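Local coordinates for protein HIT family hydrolase (Legionella pneumophila subsp. pneumophila, PDB 6D6J) that binds zinc and probably hydrolyses nucleotide-type substrates through a nucleotidylated histidine intermediate, in the manner of a histidine triad (HIT) protein, at residues C14-G19 with N31-R36; L46-K51 with L72-K77; K52-A55 with D59-D62; E82-M87 with L108-G113. All blocks are in the same frame, centred on the assembly; numbering follows the deposited sequence.

Contact 1 (C14-G19 with N31-R36). With ZN (zinc ion), chain G.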
loop_
_atom_site.group_PDB
_atom_site.type_symbol
_atom_site.label_atom_id
_atom_site.label_comp_id
_atom_site.label_asym_id
_atom_site.label_seq_id
_atom_site.Cartn_x
_atom_site.Cartn_y
_atom_site.Cartn_z
ATOM N N CYS B 14 -8.985 -4.251 -17.081
ATOM C CA CYS B 14 -10.339 -4.721 -17.343
ATOM C C CYS B 14 -10.318 -5.876 -18.330
ATOM O O CYS B 14 -11.047 -6.861 -18.163
ATOM C CB CYS B 14 -11.210 -3.576 -17.863
ATOM S SG CYS B 14 -11.791 -2.424 -16.569
ATOM N N LYS B 15 -9.473 -5.788 -19.359
ATOM C CA LYS B 15 -9.378 -6.891 -20.310
ATOM C C LYS B 15 -8.911 -8.174 -19.640
ATOM O O LYS B 15 -9.446 -9.259 -19.929
ATOM C CB LYS B 15 -8.469 -6.517 -21.475
ATOM C CG LYS B 15 -9.080 -5.471 -22.403
ATOM C CD LYS B 15 -8.102 -5.106 -23.511
ATOM C CE LYS B 15 -8.600 -3.950 -24.368
ATOM N NZ LYS B 15 -7.549 -3.481 -25.319
ATOM N N ILE B 16 -7.921 -8.080 -18.744
ATOM C CA ILE B 16 -7.484 -9.253 -17.996
ATOM C C ILE B 16 -8.623 -9.784 -17.138
ATOM O O ILE B 16 -8.879 -10.992 -17.099
ATOM C CB ILE B 16 -6.234 -8.920 -17.162
ATOM C CG1 ILE B 16 -5.032 -8.706 -18.103
ATOM C CG2 ILE B 16 -5.942 -10.028 -16.142
ATOM C CD1 ILE B 16 -3.752 -8.216 -17.421
ATOM N N ALA B 17 -9.331 -8.884 -16.439
ATOM C CA ALA B 17 -10.423 -9.309 -15.573
ATOM C C ALA B 17 -11.576 -9.901 -16.362
ATOM O O ALA B 17 -12.386 -10.637 -15.796
ATOM C CB ALA B 17 -10.924 -8.124 -14.738
ATOM N N GLN B 18 -11.669 -9.591 -17.653
ATOM C CA GLN B 18 -12.721 -10.091 -18.525
ATOM C C GLN B 18 -12.278 -11.294 -19.353
ATOM O O GLN B 18 -13.017 -11.735 -20.238
ATOM C CB GLN B 18 -13.245 -8.951 -19.406
ATOM C CG GLN B 18 -13.948 -7.870 -18.579
ATOM C CD GLN B 18 -14.124 -6.539 -19.299
ATOM O OE1 GLN B 18 -14.121 -6.476 -20.522
ATOM N NE2 GLN B 18 -14.282 -5.469 -18.527
ATOM N N GLY B 19 -11.093 -11.840 -19.075
ATOM C CA GLY B 19 -10.650 -13.041 -19.764
ATOM C C GLY B 19 -10.167 -12.834 -21.181
ATOM O O GLY B 19 -9.993 -13.809 -21.913
ATOM N N ASN B 31 -15.247 -9.978 -6.255
ATOM C CA ASN B 31 -14.898 -8.565 -6.354
ATOM C C ASN B 31 -13.458 -8.278 -6.723
ATOM O O ASN B 31 -13.164 -7.153 -7.140
ATOM C CB ASN B 31 -15.171 -7.880 -5.015
ATOM C CG ASN B 31 -16.584 -8.048 -4.598
ATOM O OD1 ASN B 31 -17.479 -7.582 -5.284
ATOM N ND2 ASN B 31 -16.805 -8.758 -3.498
ATOM N N ILE B 32 -12.557 -9.231 -6.544
ATOM C CA ILE B 32 -11.119 -9.003 -6.557
ATOM C C ILE B 32 -10.469 -10.081 -7.408
ATOM O O ILE B 32 -10.906 -11.239 -7.405
ATOM C CB ILE B 32 -10.566 -9.004 -5.107
ATOM C CG1 ILE B 32 -11.060 -7.753 -4.365
ATOM C CG2 ILE B 32 -9.030 -9.137 -5.072
ATOM C CD1 ILE B 32 -10.878 -7.772 -2.876
ATOM N N LEU B 33 -9.425 -9.700 -8.146
ATOM C CA LEU B 33 -8.630 -10.633 -8.927
ATOM C C LEU B 33 -7.157 -10.378 -8.637
ATOM O O LEU B 33 -6.746 -9.224 -8.467
ATOM C CB LEU B 33 -8.883 -10.384 -10.427
ATOM C CG LEU B 33 -8.275 -11.361 -11.425
ATOM C CD1 LEU B 33 -9.025 -12.695 -11.367
ATOM C CD2 LEU B 33 -8.309 -10.790 -12.818
ATOM N N ALA B 34 -6.357 -11.438 -8.585
ATOM C CA ALA B 34 -4.916 -11.286 -8.424
ATOM C C ALA B 34 -4.206 -12.109 -9.482
ATOM O O ALA B 34 -4.623 -13.230 -9.791
ATOM C CB ALA B 34 -4.427 -11.698 -7.038
ATOM N N PHE B 35 -3.134 -11.552 -10.033
ATOM C CA PHE B 35 -2.428 -12.192 -11.136
ATOM C C PHE B 35 -0.974 -11.742 -11.130
ATOM O O PHE B 35 -0.610 -10.747 -10.492
ATOM C CB PHE B 35 -3.120 -11.914 -12.490
ATOM C CG PHE B 35 -3.324 -10.455 -12.788
ATOM C CD1 PHE B 35 -4.447 -9.788 -12.319
ATOM C CD2 PHE B 35 -2.405 -9.755 -13.560
ATOM C CE1 PHE B 35 -4.633 -8.441 -12.600
ATOM C CE2 PHE B 35 -2.589 -8.407 -13.833
ATOM C CZ PHE B 35 -3.702 -7.757 -13.354
ATOM N N ARG B 36 -0.131 -12.473 -11.856
ATOM C CA ARG B 36 1.279 -12.098 -11.915
ATOM C C ARG B 36 1.506 -10.847 -12.761
ATOM O O ARG B 36 0.933 -10.694 -13.842
ATOM C CB ARG B 36 2.099 -13.221 -12.537
ATOM C CG ARG B 36 2.213 -14.479 -11.688
ATOM C CD ARG B 36 3.171 -15.444 -12.340
ATOM N NE ARG B 36 3.458 -16.609 -11.521
ATOM C CZ ARG B 36 4.439 -17.456 -11.813
ATOM N NH1 ARG B 36 5.168 -17.259 -12.906
ATOM N NH2 ARG B 36 4.683 -18.491 -11.029
HETATM ZN ZN ZN G . -10.024 -1.144 -15.872
#
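Ile-16 lies across the ring of Phe-35 at about a right angle, which packs the short N-terminal helix 12-17 on strand 32-36 of the antiparallel sheet of the HIT fold. The methyl CG2 stands almost on the ring normal, 4.0 Å from the centroid of the Phe-35 ring and only 7° off the perpendicular, a CH-pi contact over the face. The other branch stays on the same side of the ring but is displaced to its rim, where CD1 of Ile-16 ends 3.8 Å from CE2 of Phe-35. Phe-35 presents this face because its CG sits between the backbone N and the carbonyl carbon (chi1 55°), and the ring also meets Phe-13 edge-to-face.

Two residues earlier on the strand, Leu-33 extends CD2 to the helix, with CG anti to the backbone N (chi1 -173°). This methyl touches the backbone CA of Ala-17 at 3.8 Å and lies near the Ile-16 methyl as well, so the small alanine lets the leucine come close to the helix itself.

The helix then stops in a Schellman motif with Gly-19 at C-prime, its N bonded to the carbonyl of Ile-16. Cys-14 takes no part in this packing and joins Cys-11, His-53 and His-105 round the metal: its SG binds the zinc ion at 2.3 Å.

Contact 2 (L46-K51 with L72-K77)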
loop_
_atom_site.group_PDB
_atom_site.type_symbol
_atom_site.label_atom_id
_atom_site.label_comp_id
_atom_site.label_asym_id
_atom_site.label_seq_id
_atom_site.Cartn_x
_atom_site.Cartn_y
_atom_site.Cartn_z
ATOM N N LEU B 46 3.200 -9.945 -7.675
ATOM C CA LEU B 46 1.784 -10.146 -7.938
ATOM C C LEU B 46 1.066 -8.804 -7.910
ATOM O O LEU B 46 1.518 -7.843 -7.279
ATOM C CB LEU B 46 1.182 -11.125 -6.916
ATOM C CG LEU B 46 1.919 -12.480 -6.875
ATOM C CD1 LEU B 46 1.474 -13.334 -5.707
ATOM C CD2 LEU B 46 1.774 -13.255 -8.184
ATOM N N LEU B 47 -0.073 -8.759 -8.594
ATOM C CA LEU B 47 -0.937 -7.586 -8.651
ATOM C C LEU B 47 -2.311 -7.983 -8.139
ATOM O O LEU B 47 -2.848 -9.020 -8.544
ATOM C CB LEU B 47 -1.081 -7.109 -10.103
ATOM C CG LEU B 47 0.244 -6.724 -10.761
ATOM C CD1 LEU B 47 0.077 -6.450 -12.245
ATOM C CD2 LEU B 47 0.859 -5.530 -10.061
ATOM N N ILE B 48 -2.880 -7.178 -7.242
ATOM C CA ILE B 48 -4.219 -7.416 -6.705
ATOM C C ILE B 48 -5.076 -6.235 -7.138
ATOM O O ILE B 48 -4.738 -5.075 -6.852
ATOM C CB ILE B 48 -4.229 -7.598 -5.171
ATOM C CG1 ILE B 48 -3.245 -8.697 -4.692
ATOM C CG2 ILE B 48 -5.644 -7.962 -4.706
ATOM C CD1 ILE B 48 -1.799 -8.283 -4.517
ATOM N N ILE B 49 -6.158 -6.523 -7.856
ATOM C CA ILE B 49 -6.985 -5.469 -8.457
ATOM C C ILE B 49 -8.449 -5.639 -8.079
ATOM O O ILE B 49 -8.922 -6.771 -7.866
ATOM C CB ILE B 49 -6.850 -5.405 -9.996
ATOM C CG1 ILE B 49 -7.516 -6.611 -10.703
ATOM C CG2 ILE B 49 -5.400 -5.246 -10.395
ATOM C CD1 ILE B 49 -7.687 -6.397 -12.192
ATOM N N PRO B 50 -9.215 -4.554 -8.038
ATOM C CA PRO B 50 -10.674 -4.701 -8.079
ATOM C C PRO B 50 -11.115 -5.108 -9.478
ATOM O O PRO B 50 -10.503 -4.720 -10.478
ATOM C CB PRO B 50 -11.168 -3.286 -7.752
ATOM C CG PRO B 50 -10.118 -2.376 -8.337
ATOM C CD PRO B 50 -8.796 -3.147 -8.215
ATOM N N LYS B 51 -12.205 -5.878 -9.557
ATOM C CA LYS B 51 -12.825 -6.102 -10.861
ATOM C C LYS B 51 -13.513 -4.830 -11.367
ATOM O O LYS B 51 -13.529 -4.563 -12.570
ATOM C CB LYS B 51 -13.770 -7.301 -10.775
ATOM C CG LYS B 51 -13.045 -8.627 -10.583
ATOM C CD LYS B 51 -14.045 -9.781 -10.438
ATOM C CE LYS B 51 -13.362 -11.112 -10.540
ATOM N NZ LYS B 51 -14.357 -12.217 -10.445
ATOM N N LEU B 72 -6.141 -4.931 0.129
ATOM C CA LEU B 72 -4.992 -5.037 1.022
ATOM C C LEU B 72 -5.052 -6.314 1.856
ATOM O O LEU B 72 -4.051 -7.037 1.974
ATOM C CB LEU B 72 -4.944 -3.789 1.900
ATOM C CG LEU B 72 -3.923 -3.764 3.023
ATOM C CD1 LEU B 72 -2.520 -3.967 2.502
ATOM C CD2 LEU B 72 -4.012 -2.436 3.766
ATOM N N ILE B 73 -6.227 -6.637 2.402
ATOM C CA ILE B 73 -6.373 -7.870 3.165
ATOM C C ILE B 73 -6.112 -9.081 2.279
ATOM O O ILE B 73 -5.416 -10.019 2.683
ATOM C CB ILE B 73 -7.756 -7.916 3.834
ATOM C CG1 ILE B 73 -7.863 -6.825 4.908
ATOM C CG2 ILE B 73 -8.014 -9.295 4.456
ATOM C CD1 ILE B 73 -9.294 -6.509 5.318
ATOM N N ARG B 74 -6.644 -9.081 1.054
ATOM C CA ARG B 74 -6.376 -10.200 0.162
ATOM C C ARG B 74 -4.888 -10.306 -0.149
ATOM O O ARG B 74 -4.342 -11.418 -0.201
ATOM C CB ARG B 74 -7.208 -10.096 -1.112
ATOM C CG ARG B 74 -6.920 -11.223 -2.134
ATOM C CD ARG B 74 -7.006 -12.620 -1.499
ATOM N NE ARG B 74 -8.275 -12.827 -0.800
ATOM C CZ ARG B 74 -8.586 -13.911 -0.098
ATOM N NH1 ARG B 74 -7.693 -14.887 0.054
ATOM N NH2 ARG B 74 -9.775 -13.995 0.492
ATOM N N ALA B 75 -4.202 -9.169 -0.329
ATOM C CA ALA B 75 -2.762 -9.240 -0.581
ATOM C C ALA B 75 -2.007 -9.925 0.555
ATOM O O ALA B 75 -1.092 -10.717 0.300
ATOM C CB ALA B 75 -2.186 -7.856 -0.830
ATOM N N LYS B 76 -2.381 -9.659 1.816
ATOM C CA LYS B 76 -1.681 -10.308 2.926
ATOM C C LYS B 76 -2.003 -11.794 3.011
ATOM O O LYS B 76 -1.145 -12.592 3.404
ATOM C CB LYS B 76 -1.849 -9.565 4.265
ATOM C CG LYS B 76 -3.195 -9.549 4.973
ATOM C CD LYS B 76 -3.524 -10.839 5.794
ATOM C CE LYS B 76 -2.506 -11.269 6.858
ATOM N NZ LYS B 76 -3.167 -12.169 7.875
ATOM N N LYS B 77 -3.225 -12.193 2.637
ATOM C CA LYS B 77 -3.538 -13.623 2.604
ATOM C C LYS B 77 -2.768 -14.298 1.481
ATOM O O LYS B 77 -2.206 -15.387 1.662
ATOM C CB LYS B 77 -5.047 -13.819 2.435
ATOM C CG LYS B 77 -5.866 -13.332 3.620
ATOM C CD LYS B 77 -7.367 -13.522 3.400
ATOM C CE LYS B 77 -8.142 -13.146 4.647
ATOM N NZ LYS B 77 -9.597 -13.313 4.437
#
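Ile-48 meets Arg-74 and Ala-75 where helix 62-81 lies on one face of the antiparallel sheet, a helix-on-sheet packing of the HIT fold. Along the helix, Leu-72 and Ile-73 come first and face other partners: on the second subunit, Leu-72 packs on Phe-93 and Ile-73 on Asp-62. Leu-72 also takes part in the helical ladder, its O accepting a bond from Lys-76 N at 3.1 Å.

Arg-74 starts out toward the strand and then turns off. Its CG passes 4.3 Å from CG2 of Ile-48, and successive bends at chi2 (52°) and chi3 (53°) carry the guanidinium away from the strand, to where CD of Lys-77 lies 3.5 Å above one face of its plane, toward the rim; the aliphatic start of the arginine thus serves the apolar contact while its charged end leaves it.

Ala-75 is the closest approach, with its CA 6.6 Å from CA of Ile-48. Being small, it lets the strand residue come up to the helix backbone, and its CB also packs on Leu-108 of the neighbouring strand.

The ends of Lys-76 and Lys-77 reach the second subunit, where Lys-76 NZ bonds to Val-60 O and Asn-58 O and Lys-77 NZ forms a salt bridge with Asp-62, all of that subunit.

Ile-48 meets Ala-75 with its longer branch, placed beside the backbone N (chi1 -54°): CG1 lies 4.1 Å from CB of Ala-75, and the terminal CD1 closes to 3.7 Å from that same CB.

Contact 3 (K52-A55 with D59-D62). With ZN (zinc ion), chain G.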
loop_
_atom_site.group_PDB
_atom_site.type_symbol
_atom_site.label_atom_id
_atom_site.label_comp_id
_atom_site.label_asym_id
_atom_site.label_seq_id
_atom_site.Cartn_x
_atom_site.Cartn_y
_atom_site.Cartn_z
ATOM N N LYS B 52 -14.064 -4.024 -10.466
ATOM C CA LYS B 52 -14.571 -2.701 -10.823
ATOM C C LYS B 52 -13.430 -1.815 -11.327
ATOM O O LYS B 52 -12.334 -1.803 -10.756
ATOM C CB LYS B 52 -15.186 -2.051 -9.567
ATOM C CG LYS B 52 -15.714 -0.622 -9.784
ATOM C CD LYS B 52 -16.370 -0.108 -8.536
ATOM C CE LYS B 52 -16.937 1.271 -8.725
ATOM N NZ LYS B 52 -17.760 1.665 -7.563
ATOM N N HIS B 53 -13.688 -1.052 -12.395
ATOM C CA HIS B 53 -12.702 -0.109 -12.902
ATOM C C HIS B 53 -12.699 1.160 -12.056
ATOM O O HIS B 53 -13.686 1.902 -12.019
ATOM C CB HIS B 53 -12.981 0.231 -14.361
ATOM C CG HIS B 53 -11.975 1.172 -14.933
ATOM N ND1 HIS B 53 -10.769 0.748 -15.462
ATOM C CD2 HIS B 53 -11.971 2.521 -15.003
ATOM C CE1 HIS B 53 -10.080 1.805 -15.855
ATOM N NE2 HIS B 53 -10.781 2.891 -15.580
ATOM N N ILE B 54 -11.582 1.408 -11.378
ATOM C CA ILE B 54 -11.325 2.644 -10.648
ATOM C C ILE B 54 -9.941 3.079 -11.100
ATOM O O ILE B 54 -9.000 2.286 -11.028
ATOM C CB ILE B 54 -11.352 2.424 -9.122
ATOM C CG1 ILE B 54 -12.688 1.817 -8.655
ATOM C CG2 ILE B 54 -11.060 3.738 -8.419
ATOM C CD1 ILE B 54 -12.675 1.382 -7.184
ATOM N N ALA B 55 -9.808 4.321 -11.577
ATOM C CA ALA B 55 -8.587 4.696 -12.289
ATOM C C ALA B 55 -7.381 4.826 -11.364
ATOM O O ALA B 55 -6.301 4.309 -11.672
ATOM C CB ALA B 55 -8.778 6.000 -13.064
ATOM N N ASP B 59 -9.475 8.337 -6.843
ATOM C CA ASP B 59 -10.859 8.129 -7.233
ATOM C C ASP B 59 -11.590 7.174 -6.307
ATOM O O ASP B 59 -12.754 6.862 -6.570
ATOM C CB ASP B 59 -10.907 7.651 -8.679
ATOM C CG ASP B 59 -10.136 8.575 -9.586
ATOM O OD1 ASP B 59 -9.121 8.145 -10.199
ATOM O OD2 ASP B 59 -10.485 9.772 -9.601
ATOM N N VAL B 60 -10.950 6.729 -5.223
ATOM C CA VAL B 60 -11.599 5.884 -4.226
ATOM C C VAL B 60 -12.229 6.799 -3.190
ATOM O O VAL B 60 -11.522 7.444 -2.408
ATOM C CB VAL B 60 -10.605 4.944 -3.542
ATOM C CG1 VAL B 60 -11.307 4.112 -2.473
ATOM C CG2 VAL B 60 -9.914 4.051 -4.565
ATOM N N ASN B 61 -13.544 6.837 -3.159
ATOM C CA ASN B 61 -14.215 7.586 -2.118
ATOM C C ASN B 61 -14.768 6.616 -1.094
ATOM O O ASN B 61 -14.438 5.426 -1.095
ATOM C CB ASN B 61 -15.232 8.540 -2.725
ATOM C CG ASN B 61 -14.571 9.572 -3.602
ATOM O OD1 ASN B 61 -14.927 9.733 -4.763
ATOM N ND2 ASN B 61 -13.564 10.252 -3.057
ATOM N N ASP B 62 -15.586 7.120 -0.182
ATOM C CA ASP B 62 -15.958 6.282 0.946
ATOM C C ASP B 62 -16.731 5.042 0.501
ATOM O O ASP B 62 -16.580 3.981 1.114
ATOM C CB ASP B 62 -16.639 7.099 2.050
ATOM C CG ASP B 62 -15.728 8.207 2.619
ATOM O OD1 ASP B 62 -16.260 9.236 3.087
ATOM O OD2 ASP B 62 -14.483 8.068 2.581
HETATM ZN ZN ZN G . -10.024 -1.144 -15.872
#
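Ile-54 meets CB and the carbonyl O of Asp-59 and a methyl of Val-60, folding the connection between strand 44-50 and helix 62-81 back on itself. Its CB points toward residues 59-62 and splits into two branches. CG2, anti to the backbone N, does the touching across the turn. It lies 3.9 Å from CB of Asp-59 and close to the carbonyl O of that residue. CG2 of Val-60 is 4.0 Å from the same methyl of Ile-54. CG1, anti to the carbonyl carbon (chi1 -57°), leads the extended branch to CD1, while Ile-54 also packs on Asp-64 and Ile-106. The Ile-54 and Asp-59 side chains slide past each other in opposite directions.

That offset brings the Asp-59 carboxylate alongside the next residue, with OD1 3.6 Å from CB of Ala-55. This is a van der Waals contact; the polar partner of OD1 is Thr-56 OG1, a hydrogen bond within the turn.

One residue before Ile-54, His-53 faces the metal, its ND1 2.1 Å from the zinc ion, in a Cys2His2 site completed by Cys-11, Cys-14 and His-105.

The turn therefore has zinc at one end and helix 62-81 at the other. Val-60 lies against Leu-68 of that helix and Ile-73 of the second subunit, Lys-52 forms a salt bridge with Asp-64 near the start of the helix, and a backbone bond between Ile-54 and Ile-106 ties the connection to the segment that leads into strand 108-112.

Contact 4 (E82-M87 with L108-G113)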
loop_
_atom_site.group_PDB
_atom_site.type_symbol
_atom_site.label_atom_id
_atom_site.label_comp_id
_atom_site.label_asym_id
_atom_site.label_seq_id
_atom_site.Cartn_x
_atom_site.Cartn_y
_atom_site.Cartn_z
ATOM N N GLU B 82 1.532 -17.787 -1.065
ATOM C CA GLU B 82 2.628 -17.839 -2.015
ATOM C C GLU B 82 3.988 -17.913 -1.333
ATOM O O GLU B 82 5.021 -17.808 -2.006
ATOM C CB GLU B 82 2.515 -16.663 -2.989
ATOM C CG GLU B 82 1.207 -16.681 -3.802
ATOM C CD GLU B 82 1.015 -17.947 -4.634
ATOM O OE1 GLU B 82 2.015 -18.507 -5.122
ATOM O OE2 GLU B 82 -0.145 -18.385 -4.824
ATOM N N GLY B 83 4.014 -18.105 -0.015
ATOM C CA GLY B 83 5.267 -18.374 0.665
ATOM C C GLY B 83 6.162 -17.175 0.886
ATOM O O GLY B 83 7.368 -17.346 1.063
ATOM N N LEU B 84 5.610 -15.961 0.906
ATOM C CA LEU B 84 6.412 -14.746 1.025
ATOM C C LEU B 84 6.437 -14.172 2.435
ATOM O O LEU B 84 7.295 -13.326 2.727
ATOM C CB LEU B 84 5.871 -13.656 0.089
ATOM C CG LEU B 84 5.647 -14.073 -1.368
ATOM C CD1 LEU B 84 5.061 -12.891 -2.149
ATOM C CD2 LEU B 84 6.955 -14.581 -1.993
ATOM N N SER B 85 5.484 -14.562 3.285
ATOM C CA SER B 85 5.234 -13.834 4.521
ATOM C C SER B 85 6.269 -14.102 5.606
ATOM O O SER B 85 6.538 -13.209 6.413
ATOM C CB SER B 85 3.826 -14.146 5.020
ATOM O OG SER B 85 3.632 -15.542 5.146
ATOM N N GLU B 86 6.839 -15.305 5.666
ATOM C CA GLU B 86 7.805 -15.584 6.725
ATOM C C GLU B 86 9.067 -14.742 6.558
ATOM O O GLU B 86 9.560 -14.141 7.520
ATOM C CB GLU B 86 8.132 -17.075 6.761
ATOM C CG GLU B 86 6.995 -17.923 7.295
ATOM C CD GLU B 86 6.654 -17.589 8.735
ATOM O OE1 GLU B 86 7.568 -17.648 9.585
ATOM O OE2 GLU B 86 5.476 -17.250 9.013
ATOM N N MET B 87 9.604 -14.670 5.338
ATOM C CA MET B 87 10.771 -13.827 5.122
ATOM C C MET B 87 10.384 -12.358 5.091
ATOM O O MET B 87 11.109 -11.520 5.625
ATOM C CB MET B 87 11.473 -14.216 3.825
ATOM C CG MET B 87 12.124 -15.585 3.885
ATOM S SD MET B 87 13.485 -15.687 5.061
ATOM C CE MET B 87 14.716 -14.742 4.162
ATOM N N LEU B 108 -2.678 -3.126 -6.422
ATOM C CA LEU B 108 -1.717 -3.240 -5.333
ATOM C C LEU B 108 -0.609 -4.197 -5.765
ATOM O O LEU B 108 -0.886 -5.342 -6.153
ATOM C CB LEU B 108 -2.418 -3.773 -4.085
ATOM C CG LEU B 108 -1.569 -3.932 -2.822
ATOM C CD1 LEU B 108 -0.894 -2.613 -2.479
ATOM C CD2 LEU B 108 -2.478 -4.351 -1.674
ATOM N N HIS B 109 0.642 -3.734 -5.695
ATOM C CA HIS B 109 1.784 -4.593 -5.984
ATOM C C HIS B 109 2.180 -5.359 -4.734
ATOM O O HIS B 109 2.281 -4.779 -3.647
ATOM C CB HIS B 109 3.007 -3.763 -6.366
ATOM C CG HIS B 109 2.858 -2.968 -7.613
ATOM N ND1 HIS B 109 3.235 -3.448 -8.851
ATOM C CD2 HIS B 109 2.422 -1.702 -7.807
ATOM C CE1 HIS B 109 2.995 -2.521 -9.761
ATOM N NE2 HIS B 109 2.526 -1.445 -9.149
ATOM N N LEU B 110 2.438 -6.656 -4.899
ATOM C CA LEU B 110 2.957 -7.514 -3.839
ATOM C C LEU B 110 4.288 -8.065 -4.335
ATOM O O LEU B 110 4.320 -8.823 -5.313
ATOM C CB LEU B 110 1.960 -8.634 -3.545
ATOM C CG LEU B 110 2.446 -9.861 -2.765
ATOM C CD1 LEU B 110 3.095 -9.513 -1.445
ATOM C CD2 LEU B 110 1.278 -10.812 -2.559
ATOM N N LEU B 111 5.381 -7.664 -3.689
ATOM C CA LEU B 111 6.733 -8.017 -4.128
ATOM C C LEU B 111 7.444 -8.784 -3.025
ATOM O O LEU B 111 7.484 -8.329 -1.875
ATOM C CB LEU B 111 7.555 -6.754 -4.419
ATOM C CG LEU B 111 6.979 -5.800 -5.464
ATOM C CD1 LEU B 111 6.364 -4.572 -4.810
ATOM C CD2 LEU B 111 8.053 -5.397 -6.482
ATOM N N GLY B 112 8.023 -9.930 -3.368
ATOM C CA GLY B 112 8.797 -10.665 -2.388
ATOM C C GLY B 112 9.760 -11.628 -3.032
ATOM O O GLY B 112 9.973 -11.614 -4.250
ATOM N N GLY B 113 10.369 -12.465 -2.188
ATOM C CA GLY B 113 11.312 -13.462 -2.643
ATOM C C GLY B 113 12.744 -13.006 -2.615
ATOM O O GLY B 113 13.626 -13.771 -3.008
HETATM O O HOH W 1 9.302 -12.946 0.317
#
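Leu-84 and Leu-110 reach toward each other tip to tip, with CD1 of Leu-84 4.0 Å from CD1 of Leu-110. The pair packs the turn after helix 62-81 on strand 108-112, which carries the end of the predicted histidine triad motif in the antiparallel HIT sheet. The second methyl of Leu-84, CD2, lies 4.0 Å from N of Gly-113 and close to the carbonyl carbon of Gly-112. Gly-112 has no side chain, so the leucine fits directly against the strand backbone.

Leu-84 is directed here by a chi1 of -50°, which places CG beside the backbone N, whereas Leu-110 has CG anti to its own N (chi1 163°). Around them, Leu-84 touches Thr-44 of strand 44-50, and Leu-110 packs on Ala-79 of the helix and on Tyr-89 and Leu-91 of strand 89-95.

Further out, a Schellman motif with Gly-83 at C-prime ends the helix and turns the chain toward the strand; Ser-85 O accepts a bond from Asn-96 of the second subunit. Polar linkage across the contact runs through one water, which accepts from Gly-113 N at 2.8 Å and lies 3.2 Å from Leu-84 O.

In the fold
From the N terminus, contact 1 closes first, bringing helix 12-17 to strand 32-36, with strand 25-28 between them in the chain. Contact 2 opens in the next strand, 44-50, and closes on helix 62-81; within its span contact 3 folds the connecting loop, 52-55 with 59-62. Contact 4 closes last, from the end of that helix to strand 108-112, with strand 89-95 between them in the chain. Contacts 1, 2 and 4 follow in series, and none cross. These three share one sheet, strand 44-50 bonding to strands 32-36 and 108-112 on its two sides. Contacts 1 and 3 also meet at the zinc ion, whereas contacts 3 and 4 lie about 25 Å apart between centres.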